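HutD family protein (Pseudomonas aeruginosa, PDB 1YLL) is of unknown function but is a beta-barrel protein of the HutD family in the cupin clan, possibly linked to histidine utilisation. Local coordinates at residues 72-75 with 81-84; 86-91 with 124-129. All blocks are in the same frame, centred on the assembly; numbering follows the deposited sequence. Where two conformers were deposited one is given.

Contact 1: residues 72-75 with 81-84; sequences GMRL and ESAP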
loop_
_atom_site.group_PDB
_atom_site.type_symbol
_atom_site.label_atom_id
_atom_site.label_comp_id
_atom_site.label_asym_id
_atom_site.label_seq_id
_atom_site.Cartn_x
_atom_site.Cartn_y
_atom_site.Cartn_z
ATOM N N GLY D 72 -19.731 -20.505 23.515
ATOM C CA GLY D 72 -19.562 -21.602 22.591
ATOM C C GLY D 72 -20.810 -22.451 22.477
ATOM O O GLY D 72 -21.850 -22.158 23.086
HETATM N N MSE D 73 -20.689 -23.533 21.717
HETATM C CA MSE D 73 -21.817 -24.414 21.450
HETATM C C MSE D 73 -21.343 -25.833 21.166
HETATM O O MSE D 73 -20.169 -26.101 20.973
HETATM C CB MSE D 73 -22.587 -23.911 20.213
HETATM C CG MSE D 73 -21.752 -23.922 18.963
HETATM SE SE MSE D 73 -22.708 -23.305 17.349
HETATM C CE MSE D 73 -21.232 -23.436 16.111
ATOM N N ARG D 74 -22.288 -26.751 21.180
ATOM C CA ARG D 74 -21.996 -28.135 20.866
ATOM C C ARG D 74 -23.054 -28.507 19.839
ATOM O O ARG D 74 -24.242 -28.309 20.090
ATOM C CB ARG D 74 -22.153 -29.040 22.108
ATOM C CG ARG D 74 -22.067 -30.532 21.752
ATOM C CD ARG D 74 -22.292 -31.452 22.962
ATOM N NE ARG D 74 -23.704 -31.612 23.344
ATOM C CZ ARG D 74 -24.218 -31.221 24.516
ATOM N NH1 ARG D 74 -23.447 -30.639 25.426
ATOM N NH2 ARG D 74 -25.505 -31.420 24.782
ATOM N N LEU D 75 -22.637 -29.020 18.685
ATOM C CA LEU D 75 -23.594 -29.420 17.664
ATOM C C LEU D 75 -23.782 -30.929 17.651
ATOM O O LEU D 75 -22.797 -31.679 17.618
ATOM C CB LEU D 75 -23.119 -28.971 16.256
ATOM C CG LEU D 75 -23.126 -27.453 16.047
ATOM C CD1 LEU D 75 -22.593 -27.131 14.654
ATOM C CD2 LEU D 75 -24.552 -26.902 16.237
ATOM N N GLU D 81 -22.591 -35.987 18.854
ATOM C CA GLU D 81 -22.308 -34.723 19.518
ATOM C C GLU D 81 -20.874 -34.315 19.205
ATOM O O GLU D 81 -19.956 -35.127 19.289
ATOM C CB GLU D 81 -22.476 -34.880 21.032
ATOM C CG GLU D 81 -23.858 -35.317 21.487
ATOM C CD GLU D 81 -24.858 -34.177 21.546
ATOM O OE1 GLU D 81 -24.456 -33.003 21.384
ATOM O OE2 GLU D 81 -26.059 -34.456 21.758
ATOM N N SER D 82 -20.678 -33.057 18.832
ATOM C CA SER D 82 -19.345 -32.568 18.524
ATOM C C SER D 82 -18.594 -32.240 19.803
ATOM O O SER D 82 -19.154 -32.251 20.885
ATOM C CB SER D 82 -19.439 -31.276 17.718
ATOM O OG SER D 82 -19.977 -30.232 18.528
ATOM N N ALA D 83 -17.315 -31.934 19.656
ATOM C CA ALA D 83 -16.545 -31.497 20.798
ATOM C C ALA D 83 -17.047 -30.065 21.028
ATOM O O ALA D 83 -17.702 -29.486 20.152
ATOM C CB ALA D 83 -15.058 -31.479 20.459
ATOM N N PRO D 84 -16.793 -29.492 22.212
ATOM C CA PRO D 84 -17.250 -28.117 22.439
ATOM C C PRO D 84 -16.633 -27.207 21.373
ATOM O O PRO D 84 -15.445 -27.310 21.068
ATOM C CB PRO D 84 -16.747 -27.802 23.855
ATOM C CG PRO D 84 -15.646 -28.855 24.097
ATOM C CD PRO D 84 -16.206 -30.068 23.437
HETATM O O HOH W 1 -26.076 -30.482 20.955
#

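Contact 2: residues 86-91 with 124-129; sequences RARQAF and LQWLRV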
loop_
_atom_site.group_PDB
_atom_site.type_symbol
_atom_site.label_atom_id
_atom_site.label_comp_id
_atom_site.label_asym_id
_atom_site.label_seq_id
_atom_site.Cartn_x
_atom_site.Cartn_y
_atom_site.Cartn_z
ATOM N N ARG D 86 -15.621 -23.512 20.337
ATOM C CA ARG D 86 -15.392 -22.180 20.866
ATOM C C ARG D 86 -14.971 -21.226 19.756
ATOM O O ARG D 86 -14.872 -21.637 18.597
ATOM C CB ARG D 86 -14.350 -22.246 21.986
ATOM C CG ARG D 86 -14.770 -23.220 23.102
ATOM C CD ARG D 86 -13.846 -23.139 24.307
ATOM N NE ARG D 86 -14.141 -24.182 25.289
ATOM C CZ ARG D 86 -15.263 -24.259 25.996
ATOM N NH1 ARG D 86 -16.218 -23.352 25.850
ATOM N NH2 ARG D 86 -15.429 -25.254 26.854
ATOM N N ALA D 87 -14.722 -19.969 20.110
ATOM C CA ALA D 87 -14.352 -18.941 19.117
ATOM C C ALA D 87 -13.348 -19.363 18.050
ATOM O O ALA D 87 -12.260 -19.885 18.344
ATOM C CB ALA D 87 -13.828 -17.678 19.818
ATOM N N ARG D 88 -13.745 -19.118 16.801
ATOM C CA ARG D 88 -12.924 -19.384 15.626
ATOM C C ARG D 88 -12.483 -20.803 15.336
ATOM O O ARG D 88 -11.445 -21.018 14.692
ATOM C CB ARG D 88 -11.717 -18.445 15.646
ATOM C CG ARG D 88 -12.132 -16.980 15.642
ATOM C CD ARG D 88 -10.927 -16.067 15.846
ATOM N NE ARG D 88 -10.265 -16.299 17.131
ATOM C CZ ARG D 88 -10.569 -15.665 18.259
ATOM N NH1 ARG D 88 -11.525 -14.747 18.286
ATOM N NH2 ARG D 88 -9.902 -15.946 19.368
ATOM N N GLN D 89 -13.271 -21.776 15.790
ATOM C CA GLN D 89 -12.978 -23.176 15.532
ATOM C C GLN D 89 -14.001 -23.585 14.498
ATOM O O GLN D 89 -15.146 -23.948 14.808
ATOM C CB GLN D 89 -13.118 -24.013 16.805
ATOM C CG GLN D 89 -12.209 -23.521 17.905
ATOM C CD GLN D 89 -12.234 -24.411 19.133
ATOM O OE1 GLN D 89 -13.295 -24.752 19.656
ATOM N NE2 GLN D 89 -11.053 -24.789 19.600
ATOM N N ALA D 90 -13.586 -23.526 13.248
ATOM C CA ALA D 90 -14.499 -23.867 12.172
ATOM C C ALA D 90 -14.917 -25.329 12.213
ATOM O O ALA D 90 -14.111 -26.196 12.482
ATOM C CB ALA D 90 -13.852 -23.552 10.834
ATOM N N PHE D 91 -16.178 -25.564 11.886
ATOM C CA PHE D 91 -16.764 -26.899 11.907
ATOM C C PHE D 91 -17.636 -27.074 10.651
ATOM O O PHE D 91 -18.532 -26.286 10.379
ATOM C CB PHE D 91 -17.601 -27.010 13.173
ATOM C CG PHE D 91 -18.274 -28.346 13.347
ATOM C CD1 PHE D 91 -17.572 -29.431 13.836
ATOM C CD2 PHE D 91 -19.617 -28.496 13.027
ATOM C CE1 PHE D 91 -18.211 -30.672 14.007
ATOM C CE2 PHE D 91 -20.260 -29.719 13.193
ATOM C CZ PHE D 91 -19.548 -30.805 13.686
ATOM N N LEU D 124 -11.600 -22.140 3.671
ATOM C CA LEU D 124 -11.941 -21.224 4.739
ATOM C C LEU D 124 -10.888 -21.356 5.808
ATOM O O LEU D 124 -10.600 -22.480 6.270
ATOM C CB LEU D 124 -13.329 -21.553 5.315
ATOM C CG LEU D 124 -13.788 -20.632 6.460
ATOM C CD1 LEU D 124 -15.341 -20.493 6.428
ATOM C CD2 LEU D 124 -13.302 -21.118 7.856
ATOM N N GLN D 125 -10.311 -20.219 6.219
ATOM C CA GLN D 125 -9.281 -20.276 7.252
ATOM C C GLN D 125 -9.232 -19.025 8.131
ATOM O O GLN D 125 -9.221 -17.923 7.622
ATOM C CB GLN D 125 -7.894 -20.449 6.602
ATOM C CG GLN D 125 -6.756 -20.534 7.633
ATOM C CD GLN D 125 -5.422 -20.877 7.065
ATOM O OE1 GLN D 125 -5.208 -20.795 5.869
ATOM N NE2 GLN D 125 -4.488 -21.273 7.943
ATOM N N TRP D 126 -9.212 -19.221 9.445
ATOM C CA TRP D 126 -9.073 -18.100 10.389
ATOM C C TRP D 126 -7.592 -17.781 10.478
ATOM O O TRP D 126 -6.780 -18.678 10.647
ATOM C CB TRP D 126 -9.594 -18.519 11.773
ATOM C CG TRP D 126 -11.070 -18.437 11.831
ATOM C CD1 TRP D 126 -11.976 -19.482 11.662
ATOM C CD2 TRP D 126 -11.851 -17.267 12.028
ATOM N NE1 TRP D 126 -13.244 -19.017 11.762
ATOM C CE2 TRP D 126 -13.214 -17.661 11.976
ATOM C CE3 TRP D 126 -11.545 -15.921 12.240
ATOM C CZ2 TRP D 126 -14.260 -16.749 12.130
ATOM C CZ3 TRP D 126 -12.583 -15.017 12.393
ATOM C CH2 TRP D 126 -13.920 -15.428 12.341
ATOM N N LEU D 127 -7.261 -16.492 10.320
ATOM C CA LEU D 127 -5.872 -16.026 10.357
ATOM C C LEU D 127 -5.746 -14.895 11.367
ATOM O O LEU D 127 -6.580 -14.005 11.395
ATOM C CB LEU D 127 -5.503 -15.504 8.974
ATOM C CG LEU D 127 -5.562 -16.538 7.837
ATOM C CD1 LEU D 127 -5.567 -15.830 6.475
ATOM C CD2 LEU D 127 -4.399 -17.485 7.965
ATOM N N ARG D 128 -4.688 -14.920 12.191
ATOM C CA ARG D 128 -4.504 -13.825 13.151
ATOM C C ARG D 128 -3.456 -12.929 12.516
ATOM O O ARG D 128 -2.310 -13.360 12.318
ATOM C CB ARG D 128 -3.986 -14.320 14.497
ATOM C CG ARG D 128 -4.018 -13.229 15.582
ATOM C CD ARG D 128 -3.616 -13.789 16.949
ATOM N NE ARG D 128 -3.900 -12.858 18.043
ATOM C CZ ARG D 128 -2.973 -12.216 18.749
ATOM N NH1 ARG D 128 -3.335 -11.399 19.730
ATOM N NH2 ARG D 128 -1.686 -12.383 18.467
ATOM N N VAL D 129 -3.857 -11.710 12.181
ATOM C CA VAL D 129 -2.955 -10.753 11.552
ATOM C C VAL D 129 -2.165 -10.033 12.654
ATOM O O VAL D 129 -2.715 -9.244 13.408
ATOM C CB VAL D 129 -3.729 -9.720 10.705
ATOM C CG1 VAL D 129 -2.736 -8.780 10.028
ATOM C CG2 VAL D 129 -4.560 -10.423 9.632
#

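Contact 1: residues 72-75 with 81-84
L75 and S82 form the tight part of this contact, and they illustrate how a serine hydroxyl can stand in for a main-chain carbonyl where the regular pairing of a beta hairpin is interrupted. The backbone N of S82 donates to L75 O at 2.8 Å, as in an ordinary antiparallel pair. The return bond, moderately bent, runs instead from L75 N to S82 OG at 2.9 Å. With OG lying between its own backbone N and carbonyl carbon (chi1 68°), the hydroxyl faces L75 while S82 CB lies against L75 O. S82 OG in turn donates to A83 O at 2.9 Å, so two bonds hold the hydroxyl's rotation and tie it to the next peptide. S82 O, not used in the pairing, instead lies 3.5 Å from R74 CG. Backbone pairing resumes between M73 and L85.

The solvent side is looser. There R74, extended as far as CD and then bent at chi3 (78°), crosses E81 and brings NE to E81 OE1. The carboxylate oxygen lies in the guanidinium plane, whereas NE approaches from above the carboxylate, the two planes being 70° apart. This salt bridge is doubtful in detail: its 2.5 Å separation between R74 NE and E81 OE1 is unusually short, and E81 has a second conformer.

Strand 73-77 is flanked in its four-stranded antiparallel sheet by 80-81 and by 99-103, where R74 pairs with T102. The side chains of L75 and M73, a selenomethionine, both reach C101 and I65, joining this hairpin to strand 62-69 of the six-stranded sheet.

Contact 2: residues 86-91 with 124-129
R88 lies across W126 and shows how an arginine can offer its aliphatic stem to one aromatic residue and its charge to another. R88 CG sits 3.6 Å from the centroid of the indole six-membered ring of W126, only 12° off the ring normal, a CH-pi contact over the face. CB and CD continue the cover, with R88 CB 3.8 Å from W126 CD2 and R88 CD 3.7 Å from W126 CE3. Nearer the backbone, R88 O approaches W126 CD1 at 3.4 Å. A smaller apolar touch lies alongside, where A90 CB meets L124 CD2 at 3.9 Å.

The next shell explains the pose. A bend at chi3 (-61°) swings the guanidinium away from a stack on W126, its plane standing 71° from the indole; NH1 is hydrogen-bonded to Q147 OE1, and the charge makes a cation-pi contact with W189. The indole is itself anchored by W126 NE1, bonded to S66 OG. R88 is the third residue of a type II beta turn, 86-89, the position at which this turn takes a positive phi. Q89 N closes the turn on R86 O, and Q89 OE1 accepts from R86 N at 2.7 Å.

The contact lies where the N- and C-terminal cupin-like halves probably meet. The loop runs beside strand 62-69, R88 and F91 bonding through their backbones to V67 and I65. Strand 120-129, next to 187-197, is within its own chain an outermost strand of a five-stranded antiparallel sheet, but at L124 it pairs antiparallel with a strand of the second subunit, so the sheet runs on.

Overall arrangement
Contacts 1 and 2 follow one another along the chain, with centres about 15 Å apart, and F91 is the main link between them. Its ring packs on both partners of the serine-leucine pairing: F91 CD2 lies 3.7 Å from L75 CD1, and F91 CE1 lies 4.0 Å from S82 CB. A second touch brings P84 O to 3.6 Å from Q89 OE1. Contact 1 is peripheral, its centre about 18 Å from that of the chain, and local to one hairpin; contact 2, about 10 Å from the chain centre, joins the loop leading into strand 91-94 of the six-stranded sheet to strand 120-129 of the five-stranded one and borders the second subunit. With the function unknown, neither can be assigned to an active site.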